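Local structure of exopolygalacturonate lyase (Vibrio vulnificus, 5A29) at residues G47-A58 with F135-L143; L486-V497 with E521-L532. The protein probably cleaves pectate by beta-elimination, acting as an exolytic family 2 polysaccharide lyase that binds manganese. One frame throughout, in Å; residues are numbered along the deposited sequence.

Contacts 1 and 2 lie in series along the chain, the first closing before the second opens; their centres are 32 Å apart and their nearest atoms about 12 Å, so they do not touch. Helix 27-46 spans the interval between them: its C-terminal end runs into the loop 47-58 of contact 1, while Asp29 and Arg32, near its start, meet residues of 486-497 in contact 2. Both contacts lie away from the manganese and tartrate sites, their centres 26 Å and 21 Å from the centre of the chain. Contact 1 is nonetheless close in sequence to the metal site, since strand 135-137 begins two residues after the manganese ligand His133.

Contact 1 of 2, residues G47-A58 with F135-L143; sequences GRSQIKTTPLLA and FVNLDTLEL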
loop_
_atom_site.group_PDB
_atom_site.type_symbol
_atom_site.label_atom_id
_atom_site.label_comp_id
_atom_site.label_asym_id
_atom_site.label_seq_id
_atom_site.Cartn_x
_atom_site.Cartn_y
_atom_site.Cartn_z
ATOM N N GLY A 47 14.030 16.686 -11.568
ATOM C CA GLY A 47 12.575 16.556 -11.449
ATOM C C GLY A 47 11.853 17.906 -11.422
ATOM O O GLY A 47 10.677 17.951 -11.076
ATOM N N ARG A 48 12.558 19.011 -11.696
ATOM C CA ARG A 48 11.940 20.364 -11.774
ATOM C C ARG A 48 11.779 20.762 -13.257
ATOM O O ARG A 48 12.645 20.432 -14.084
ATOM C CB ARG A 48 12.752 21.429 -11.010
ATOM C CG ARG A 48 12.202 21.795 -9.627
ATOM C CD ARG A 48 11.992 20.524 -8.788
ATOM N NE ARG A 48 11.303 20.805 -7.524
ATOM C CZ ARG A 48 11.920 21.069 -6.391
ATOM N NH1 ARG A 48 13.255 21.090 -6.323
ATOM N NH2 ARG A 48 11.224 21.334 -5.313
ATOM N N SER A 49 10.648 21.402 -13.603
ATOM C CA SER A 49 10.350 21.730 -15.010
ATOM C C SER A 49 11.297 22.894 -15.406
ATOM O O SER A 49 11.520 23.770 -14.601
ATOM C CB SER A 49 8.919 22.226 -15.159
ATOM O OG SER A 49 8.720 22.669 -16.497
ATOM N N GLN A 50 11.871 22.850 -16.607
ATOM C CA GLN A 50 12.629 24.016 -17.124
ATOM C C GLN A 50 11.679 25.003 -17.814
ATOM O O GLN A 50 12.074 26.146 -18.084
ATOM C CB GLN A 50 13.668 23.535 -18.131
ATOM C CG GLN A 50 14.699 22.582 -17.531
ATOM C CD GLN A 50 15.911 22.361 -18.444
ATOM O OE1 GLN A 50 15.796 22.013 -19.627
ATOM N NE2 GLN A 50 17.076 22.561 -17.886
ATOM N N ILE A 51 10.443 24.555 -18.110
ATOM C CA ILE A 51 9.458 25.344 -18.842
ATOM C C ILE A 51 8.853 26.339 -17.887
ATOM O O ILE A 51 8.722 27.503 -18.208
ATOM C CB ILE A 51 8.333 24.482 -19.485
ATOM C CG1 ILE A 51 8.870 23.319 -20.329
ATOM C CG2 ILE A 51 7.294 25.341 -20.229
ATOM C CD1 ILE A 51 9.703 23.677 -21.524
ATOM N N LYS A 52 8.502 25.892 -16.687
ATOM C CA LYS A 52 7.976 26.791 -15.644
ATOM C C LYS A 52 8.431 26.305 -14.293
ATOM O O LYS A 52 8.036 25.236 -13.842
ATOM C CB LYS A 52 6.444 26.815 -15.668
ATOM C CG LYS A 52 5.854 27.485 -14.450
ATOM C CD LYS A 52 4.685 28.378 -14.779
ATOM C CE LYS A 52 4.712 29.554 -13.814
ATOM N NZ LYS A 52 3.739 30.618 -14.182
ATOM N N THR A 53 9.252 27.070 -13.602
ATOM C CA THR A 53 9.905 26.430 -12.467
ATOM C C THR A 53 9.104 26.790 -11.235
ATOM O O THR A 53 8.715 27.939 -11.070
ATOM C CB THR A 53 11.392 26.808 -12.363
ATOM O OG1 THR A 53 11.515 28.188 -12.738
ATOM C CG2 THR A 53 12.274 25.920 -13.300
ATOM N N THR A 54 8.751 25.771 -10.451
ATOM C CA THR A 54 7.920 25.929 -9.229
ATOM C C THR A 54 8.523 24.875 -8.272
ATOM O O THR A 54 9.364 24.087 -8.687
ATOM C CB THR A 54 6.402 25.553 -9.430
ATOM O OG1 THR A 54 6.268 24.158 -9.801
ATOM C CG2 THR A 54 5.715 26.367 -10.550
ATOM N N PRO A 55 8.079 24.846 -7.010
ATOM C CA PRO A 55 8.524 23.738 -6.164
ATOM C C PRO A 55 7.994 22.340 -6.550
ATOM O O PRO A 55 8.493 21.359 -5.998
ATOM C CB PRO A 55 8.020 24.131 -4.795
ATOM C CG PRO A 55 7.936 25.630 -4.844
ATOM C CD PRO A 55 7.441 25.918 -6.223
ATOM N N LEU A 56 7.019 22.233 -7.467
ATOM C CA LEU A 56 6.484 20.909 -7.774
ATOM C C LEU A 56 7.557 19.958 -8.319
ATOM O O LEU A 56 8.508 20.389 -8.999
ATOM C CB LEU A 56 5.307 20.976 -8.747
ATOM C CG LEU A 56 4.013 21.704 -8.374
ATOM C CD1 LEU A 56 3.109 21.467 -9.596
ATOM C CD2 LEU A 56 3.435 21.140 -7.082
ATOM N N LEU A 57 7.356 18.661 -8.130
ATOM C CA LEU A 57 8.286 17.642 -8.608
ATOM C C LEU A 57 7.618 16.772 -9.642
ATOM O O LEU A 57 6.422 16.481 -9.538
ATOM C CB LEU A 57 8.726 16.745 -7.436
ATOM C CG LEU A 57 9.802 17.284 -6.502
ATOM C CD1 LEU A 57 9.983 16.290 -5.384
ATOM C CD2 LEU A 57 11.142 17.407 -7.226
ATOM N N ALA A 58 8.423 16.283 -10.582
ATOM C CA ALA A 58 8.031 15.253 -11.489
ATOM C C ALA A 58 7.784 13.954 -10.686
ATOM O O ALA A 58 8.485 13.667 -9.734
ATOM C CB ALA A 58 9.154 15.037 -12.516
ATOM N N PHE A 135 -3.963 14.535 -11.921
ATOM C CA PHE A 135 -2.631 15.025 -11.555
ATOM C C PHE A 135 -2.421 16.447 -12.100
ATOM O O PHE A 135 -3.268 16.969 -12.825
ATOM C CB PHE A 135 -1.527 14.041 -12.038
ATOM C CG PHE A 135 -1.379 13.928 -13.548
ATOM C CD1 PHE A 135 -0.558 14.829 -14.265
ATOM C CD2 PHE A 135 -2.006 12.912 -14.250
ATOM C CE1 PHE A 135 -0.369 14.714 -15.650
ATOM C CE2 PHE A 135 -1.844 12.796 -15.648
ATOM C CZ PHE A 135 -1.033 13.697 -16.352
ATOM N N VAL A 136 -1.279 17.047 -11.777
ATOM C CA VAL A 136 -0.961 18.429 -12.215
ATOM C C VAL A 136 0.066 18.385 -13.377
ATOM O O VAL A 136 1.031 17.616 -13.322
ATOM C CB VAL A 136 -0.434 19.239 -11.047
ATOM C CG1 VAL A 136 -0.164 20.709 -11.487
ATOM C CG2 VAL A 136 -1.482 19.281 -9.929
ATOM N N ASN A 137 -0.205 19.106 -14.476
ATOM C CA ASN A 137 0.769 19.281 -15.568
ATOM C C ASN A 137 1.988 20.045 -15.011
ATOM O O ASN A 137 1.863 21.201 -14.562
ATOM C CB ASN A 137 0.137 20.063 -16.762
ATOM C CG ASN A 137 1.005 20.007 -18.022
ATOM O OD1 ASN A 137 2.206 20.306 -17.976
ATOM N ND2 ASN A 137 0.430 19.550 -19.124
ATOM N N LEU A 138 3.177 19.402 -14.977
ATOM C CA LEU A 138 4.339 20.050 -14.296
ATOM C C LEU A 138 4.798 21.373 -15.024
ATOM O O LEU A 138 5.290 22.342 -14.395
ATOM C CB LEU A 138 5.545 19.055 -14.255
ATOM C CG LEU A 138 6.766 19.511 -13.429
ATOM C CD1 LEU A 138 6.558 19.482 -11.925
ATOM C CD2 LEU A 138 7.976 18.624 -13.759
ATOM N N ASP A 139 4.588 21.396 -16.331
ATOM C CA ASP A 139 5.026 22.531 -17.178
ATOM C C ASP A 139 3.988 23.643 -17.274
ATOM O O ASP A 139 4.355 24.790 -17.456
ATOM C CB ASP A 139 5.311 22.046 -18.578
ATOM C CG ASP A 139 6.396 21.018 -18.619
ATOM O OD1 ASP A 139 7.329 21.078 -17.787
ATOM O OD2 ASP A 139 6.312 20.106 -19.464
ATOM N N THR A 140 2.701 23.316 -17.216
ATOM C CA THR A 140 1.674 24.374 -17.397
ATOM C C THR A 140 0.899 24.669 -16.131
ATOM O O THR A 140 0.282 25.716 -16.019
ATOM C CB THR A 140 0.676 24.068 -18.528
ATOM O OG1 THR A 140 -0.051 22.884 -18.213
ATOM C CG2 THR A 140 1.348 23.897 -19.871
ATOM N N LEU A 141 0.987 23.781 -15.134
ATOM C CA LEU A 141 0.204 23.873 -13.871
ATOM C C LEU A 141 -1.310 23.691 -14.059
ATOM O O LEU A 141 -2.063 23.856 -13.122
ATOM C CB LEU A 141 0.490 25.122 -13.048
ATOM C CG LEU A 141 1.965 25.490 -12.888
ATOM C CD1 LEU A 141 2.003 26.758 -12.071
ATOM C CD2 LEU A 141 2.784 24.378 -12.214
ATOM N N GLU A 142 -1.735 23.289 -15.247
ATOM C CA GLU A 142 -3.134 22.930 -15.483
ATOM C C GLU A 142 -3.394 21.562 -14.829
ATOM O O GLU A 142 -2.469 20.725 -14.756
ATOM C CB GLU A 142 -3.351 22.818 -16.983
ATOM C CG GLU A 142 -3.280 24.175 -17.695
ATOM C CD GLU A 142 -3.025 24.027 -19.185
ATOM O OE1 GLU A 142 -2.257 23.107 -19.605
ATOM O OE2 GLU A 142 -3.593 24.841 -19.944
ATOM N N LEU A 143 -4.643 21.303 -14.414
ATOM C CA LEU A 143 -5.055 19.943 -14.018
ATOM C C LEU A 143 -5.134 19.018 -15.186
ATOM O O LEU A 143 -5.535 19.443 -16.291
ATOM C CB LEU A 143 -6.410 19.960 -13.308
ATOM C CG LEU A 143 -6.385 20.952 -12.166
ATOM C CD1 LEU A 143 -7.753 20.906 -11.503
ATOM C CD2 LEU A 143 -5.239 20.709 -11.168
HETATM O O HOH W 1 6.634 23.381 -12.261
#
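Lys52 and Asp139 mark the closest backbone approach, CA to CA 5.4 Å, where the irregular loop 47-58, leaving helix 27-46, passes the turn that follows strand 135-137. Ser49 makes the direct polar link. Its OG, turned anti to the backbone N (chi1 174°), gives a hydrogen bond to Asp139 OD1; at 2.5 Å between OG and OD1 this is very short, and its exact length is doubtful. The same hydroxyl accepts from the backbone N of Ile51. Lys52 N also donates to Ser49 OG, at 3.2 Å and nearly straight (168°), so one hydroxyl both folds its own loop and reaches the opposing turn. The other carboxylate oxygen, Asp139 OD2, is hydrogen-bonded to Thr80 OG1 of strand 78-82. A water adds a second bridge, 2.8 Å from Lys52 O and 2.7 Å from Leu138 O, and also meets Thr54 OG1.

Next to these polar links, the fork of Leu138 sits in a cup formed by Ser49 CB, against Leu138 CG, on one side and by Leu56 and Ala58 on the other. With CG anti to the backbone N (chi1 -173°), Leu138 sends CD1 to Leu56 CB at 3.7 Å, while CD2 lies 4.0 Å from Ala58 CB and also near Gly47 O. Leu56 crosses Val136 at about a right angle, and its CD1 rests on Val136 CG1 and Leu141 CD2 together. Leu141 then meets Thr54 tip to tip, CD2 to CG2 at 3.9 Å, with Tyr116 of helix 105-120 touching both residues.

The loop is shaped by ST turns at Ser49, extended to an ST motif, and Thr54; the opposing turn has an Asx turn at Asn137, extended to an Asx motif, OD1 accepting from the backbone N of Asp139 and Thr140. That turn connects strands 135-137 and 143-144, so the loop packs against the end of a beta hairpin within an antiparallel sheet.

Contact 2 of 2, residues L486-V497 with E521-L532; sequences LEFARAAADKLV and EPLALLTLDATL
Leu528 projects between Ala489 and Ala493, two small residues one helical turn apart: its CD1 rests 4.0 Å from Ala489 CB and its CD2 3.6 Å from Ala493 CB. CG stands anti to the backbone N (chi1 171°), which points the fork into this shallow hollow. The next bump, Leu525, fills the step beyond, with CD2 3.7 Å from Ala493 CB and CD1 3.7 Å from Val497 CG2, while Leu496 closes its flank. Accordingly, the closest pair of CA atoms is Ala493 and Leu525, at 6.7 Å. The axes of the two segments approach to 10.9 Å and run at 148° to each other, a roughly antiparallel pair of successive helices in the alpha/alpha barrel known for family 2 lyases.

Toward the C-terminal end of 521-532, Leu486 lays CD2 against Thr531 CG2 at 3.9 Å and directs CD1 toward Leu532. The guanidinium of Arg490 also turns one face to Leu532, with CD2 3.7 Å above its plane and over its centre. Asp29 of helix 27-46 forms a salt bridge with Arg490 NH2. At the opposite end, Glu521 crosses Leu496 at about a right angle, CG meeting CD2, and its carboxylate forms a salt bridge with Arg500.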
loop_
_atom_site.group_PDB
_atom_site.type_symbol
_atom_site.label_atom_id
_atom_site.label_comp_id
_atom_site.label_asym_id
_atom_site.label_seq_id
_atom_site.Cartn_x
_atom_site.Cartn_y
_atom_site.Cartn_z
ATOM N N LEU A 486 22.573 -6.452 12.381
ATOM C CA LEU A 486 23.086 -5.213 11.748
ATOM C C LEU A 486 24.218 -5.524 10.780
ATOM O O LEU A 486 24.369 -4.811 9.793
ATOM C CB LEU A 486 23.619 -4.244 12.805
ATOM C CG LEU A 486 22.521 -3.689 13.707
ATOM C CD1 LEU A 486 23.146 -2.613 14.594
ATOM C CD2 LEU A 486 21.399 -3.114 12.878
ATOM N N GLU A 487 25.056 -6.493 11.112
ATOM C CA GLU A 487 26.059 -7.006 10.137
ATOM C C GLU A 487 25.393 -7.472 8.840
ATOM O O GLU A 487 25.797 -7.142 7.714
ATOM C CB GLU A 487 26.842 -8.183 10.721
ATOM C CG GLU A 487 27.963 -8.664 9.801
ATOM C CD GLU A 487 28.922 -9.689 10.431
ATOM O OE1 GLU A 487 28.745 -10.064 11.618
ATOM O OE2 GLU A 487 29.825 -10.180 9.704
ATOM N N PHE A 488 24.357 -8.299 9.032
ATOM C CA PHE A 488 23.552 -8.814 7.922
ATOM C C PHE A 488 22.906 -7.690 7.108
ATOM O O PHE A 488 22.973 -7.701 5.859
ATOM C CB PHE A 488 22.480 -9.769 8.492
ATOM C CG PHE A 488 21.510 -10.297 7.448
ATOM C CD1 PHE A 488 21.870 -11.347 6.645
ATOM C CD2 PHE A 488 20.196 -9.760 7.376
ATOM C CE1 PHE A 488 20.977 -11.900 5.717
ATOM C CE2 PHE A 488 19.288 -10.275 6.431
ATOM C CZ PHE A 488 19.670 -11.345 5.609
ATOM N N ALA A 489 22.308 -6.710 7.794
ATOM C CA ALA A 489 21.622 -5.654 7.080
ATOM C C ALA A 489 22.643 -4.781 6.320
ATOM O O ALA A 489 22.366 -4.304 5.236
ATOM C CB ALA A 489 20.875 -4.787 8.063
ATOM N N ARG A 490 23.767 -4.493 6.931
ATOM C CA ARG A 490 24.804 -3.680 6.251
ATOM C C ARG A 490 25.270 -4.368 4.951
ATOM O O ARG A 490 25.363 -3.696 3.898
ATOM C CB ARG A 490 26.057 -3.513 7.172
ATOM C CG ARG A 490 25.863 -2.438 8.210
ATOM C CD ARG A 490 27.038 -2.539 9.212
ATOM N NE ARG A 490 27.467 -1.240 9.660
ATOM C CZ ARG A 490 27.927 -0.978 10.894
ATOM N NH1 ARG A 490 27.983 -1.933 11.823
ATOM N NH2 ARG A 490 28.326 0.253 11.195
ATOM N N ALA A 491 25.542 -5.669 5.008
ATOM C CA ALA A 491 25.964 -6.381 3.823
ATOM C C ALA A 491 24.865 -6.364 2.748
ATOM O O ALA A 491 25.121 -6.137 1.545
ATOM C CB ALA A 491 26.301 -7.811 4.183
ATOM N N ALA A 492 23.628 -6.633 3.186
ATOM C CA ALA A 492 22.480 -6.540 2.273
ATOM C C ALA A 492 22.319 -5.153 1.687
ATOM O O ALA A 492 21.964 -5.057 0.491
ATOM C CB ALA A 492 21.188 -6.938 2.978
ATOM N N ALA A 493 22.425 -4.090 2.514
ATOM C CA ALA A 493 22.250 -2.708 2.009
ATOM C C ALA A 493 23.344 -2.400 0.941
ATOM O O ALA A 493 23.069 -1.707 -0.033
ATOM C CB ALA A 493 22.364 -1.700 3.141
ATOM N N ASP A 494 24.566 -2.876 1.174
ATOM C CA ASP A 494 25.647 -2.651 0.150
ATOM C C ASP A 494 25.303 -3.303 -1.197
ATOM O O ASP A 494 25.397 -2.662 -2.262
ATOM C CB ASP A 494 26.986 -3.171 0.652
ATOM C CG ASP A 494 27.597 -2.282 1.761
ATOM O OD1 ASP A 494 27.221 -1.064 1.912
ATOM O OD2 ASP A 494 28.522 -2.810 2.430
ATOM N N LYS A 495 24.795 -4.522 -1.135
ATOM C CA LYS A 495 24.256 -5.194 -2.333
ATOM C C LYS A 495 23.086 -4.506 -2.956
ATOM O O LYS A 495 23.014 -4.395 -4.189
ATOM C CB LYS A 495 23.920 -6.659 -2.073
ATOM C CG LYS A 495 25.162 -7.506 -2.041
ATOM C CD LYS A 495 24.958 -8.930 -1.559
ATOM C CE LYS A 495 26.297 -9.619 -1.215
ATOM N NZ LYS A 495 26.650 -9.526 0.241
ATOM N N LEU A 496 22.176 -3.975 -2.124
ATOM C CA LEU A 496 21.053 -3.220 -2.635
ATOM C C LEU A 496 21.477 -1.982 -3.463
ATOM O O LEU A 496 20.917 -1.714 -4.531
ATOM C CB LEU A 496 20.073 -2.852 -1.469
ATOM C CG LEU A 496 18.723 -2.266 -1.889
ATOM C CD1 LEU A 496 17.841 -3.408 -2.496
ATOM C CD2 LEU A 496 18.038 -1.781 -0.571
ATOM N N VAL A 497 22.455 -1.211 -2.963
ATOM C CA VAL A 497 22.907 -0.056 -3.662
ATOM C C VAL A 497 23.612 -0.517 -4.949
ATOM O O VAL A 497 23.348 -0.004 -6.066
ATOM C CB VAL A 497 23.844 0.777 -2.776
ATOM C CG1 VAL A 497 24.554 1.871 -3.629
ATOM C CG2 VAL A 497 23.037 1.391 -1.596
ATOM N N GLU A 521 13.766 2.262 -1.701
ATOM C CA GLU A 521 15.172 1.963 -1.317
ATOM C C GLU A 521 15.748 3.096 -0.429
ATOM O O GLU A 521 16.400 2.772 0.566
ATOM C CB GLU A 521 16.080 1.823 -2.572
ATOM C CG GLU A 521 15.877 0.499 -3.304
ATOM C CD GLU A 521 14.698 0.520 -4.337
ATOM O OE1 GLU A 521 13.927 1.497 -4.418
ATOM O OE2 GLU A 521 14.499 -0.519 -5.014
ATOM N N PRO A 522 15.517 4.380 -0.777
ATOM C CA PRO A 522 16.065 5.461 0.048
ATOM C C PRO A 522 15.559 5.409 1.465
ATOM O O PRO A 522 16.359 5.572 2.424
ATOM C CB PRO A 522 15.495 6.739 -0.595
ATOM C CG PRO A 522 15.259 6.343 -2.032
ATOM C CD PRO A 522 14.829 4.906 -1.971
ATOM N N LEU A 523 14.240 5.341 1.635
ATOM C CA LEU A 523 13.757 5.135 3.037
ATOM C C LEU A 523 14.371 3.932 3.718
ATOM O O LEU A 523 14.742 4.003 4.903
ATOM C CB LEU A 523 12.214 5.133 3.087
ATOM C CG LEU A 523 11.611 5.071 4.532
ATOM C CD1 LEU A 523 11.956 6.353 5.308
ATOM C CD2 LEU A 523 10.046 4.907 4.430
ATOM N N ALA A 524 14.443 2.765 3.047
ATOM C CA ALA A 524 15.007 1.608 3.728
ATOM C C ALA A 524 16.491 1.897 4.097
ATOM O O ALA A 524 16.951 1.537 5.211
ATOM C CB ALA A 524 14.970 0.385 2.836
ATOM N N LEU A 525 17.256 2.444 3.118
ATOM C CA LEU A 525 18.689 2.772 3.415
ATOM C C LEU A 525 18.856 3.749 4.566
ATOM O O LEU A 525 19.779 3.607 5.407
ATOM C CB LEU A 525 19.419 3.301 2.120
ATOM C CG LEU A 525 19.534 2.178 1.107
ATOM C CD1 LEU A 525 19.891 2.834 -0.263
ATOM C CD2 LEU A 525 20.567 1.100 1.415
ATOM N N LEU A 526 18.010 4.778 4.594
ATOM C CA LEU A 526 18.123 5.762 5.676
ATOM C C LEU A 526 17.628 5.234 6.993
ATOM O O LEU A 526 18.100 5.661 8.094
ATOM C CB LEU A 526 17.383 7.020 5.303
ATOM C CG LEU A 526 17.983 7.679 4.072
ATOM C CD1 LEU A 526 17.142 8.914 3.774
ATOM C CD2 LEU A 526 19.470 8.086 4.301
ATOM N N THR A 527 16.719 4.262 6.941
ATOM C CA THR A 527 16.213 3.689 8.246
ATOM C C THR A 527 17.386 2.864 8.838
ATOM O O THR A 527 17.620 2.808 10.071
ATOM C CB THR A 527 14.936 2.824 7.992
ATOM O OG1 THR A 527 13.905 3.672 7.406
ATOM C CG2 THR A 527 14.340 2.271 9.353
ATOM N N LEU A 528 18.122 2.141 7.973
ATOM C CA LEU A 528 19.271 1.441 8.483
ATOM C C LEU A 528 20.307 2.434 9.047
ATOM O O LEU A 528 20.889 2.182 10.151
ATOM C CB LEU A 528 19.909 0.580 7.410
ATOM C CG LEU A 528 21.255 -0.053 7.747
ATOM C CD1 LEU A 528 21.164 -0.922 9.002
ATOM C CD2 LEU A 528 21.847 -0.902 6.609
ATOM N N ASP A 529 20.527 3.527 8.315
ATOM C CA ASP A 529 21.528 4.508 8.807
ATOM C C ASP A 529 21.053 5.072 10.155
ATOM O O ASP A 529 21.869 5.295 11.074
ATOM C CB ASP A 529 21.591 5.685 7.870
ATOM C CG ASP A 529 22.842 6.494 8.102
ATOM O OD1 ASP A 529 23.968 5.910 8.001
ATOM O OD2 ASP A 529 22.666 7.704 8.338
ATOM N N ALA A 530 19.753 5.384 10.263
ATOM C CA ALA A 530 19.217 5.825 11.563
ATOM C C ALA A 530 19.484 4.803 12.665
ATOM O O ALA A 530 19.825 5.192 13.799
ATOM C CB ALA A 530 17.716 6.148 11.425
ATOM N N THR A 531 19.361 3.509 12.376
ATOM C CA THR A 531 19.487 2.465 13.364
ATOM C C THR A 531 20.971 2.435 13.783
ATOM O O THR A 531 21.286 2.233 14.944
ATOM C CB THR A 531 19.068 1.059 12.810
ATOM O OG1 THR A 531 17.686 1.083 12.404
ATOM C CG2 THR A 531 19.181 -0.005 13.823
ATOM N N LEU A 532 21.887 2.558 12.824
ATOM C CA LEU A 532 23.332 2.630 13.190
ATOM C C LEU A 532 23.654 3.834 14.085
ATOM O O LEU A 532 24.628 3.774 14.856
ATOM C CB LEU A 532 24.219 2.675 11.903
ATOM C CG LEU A 532 24.085 1.457 10.981
ATOM C CD1 LEU A 532 24.967 1.572 9.661
ATOM C CD2 LEU A 532 24.441 0.169 11.683
#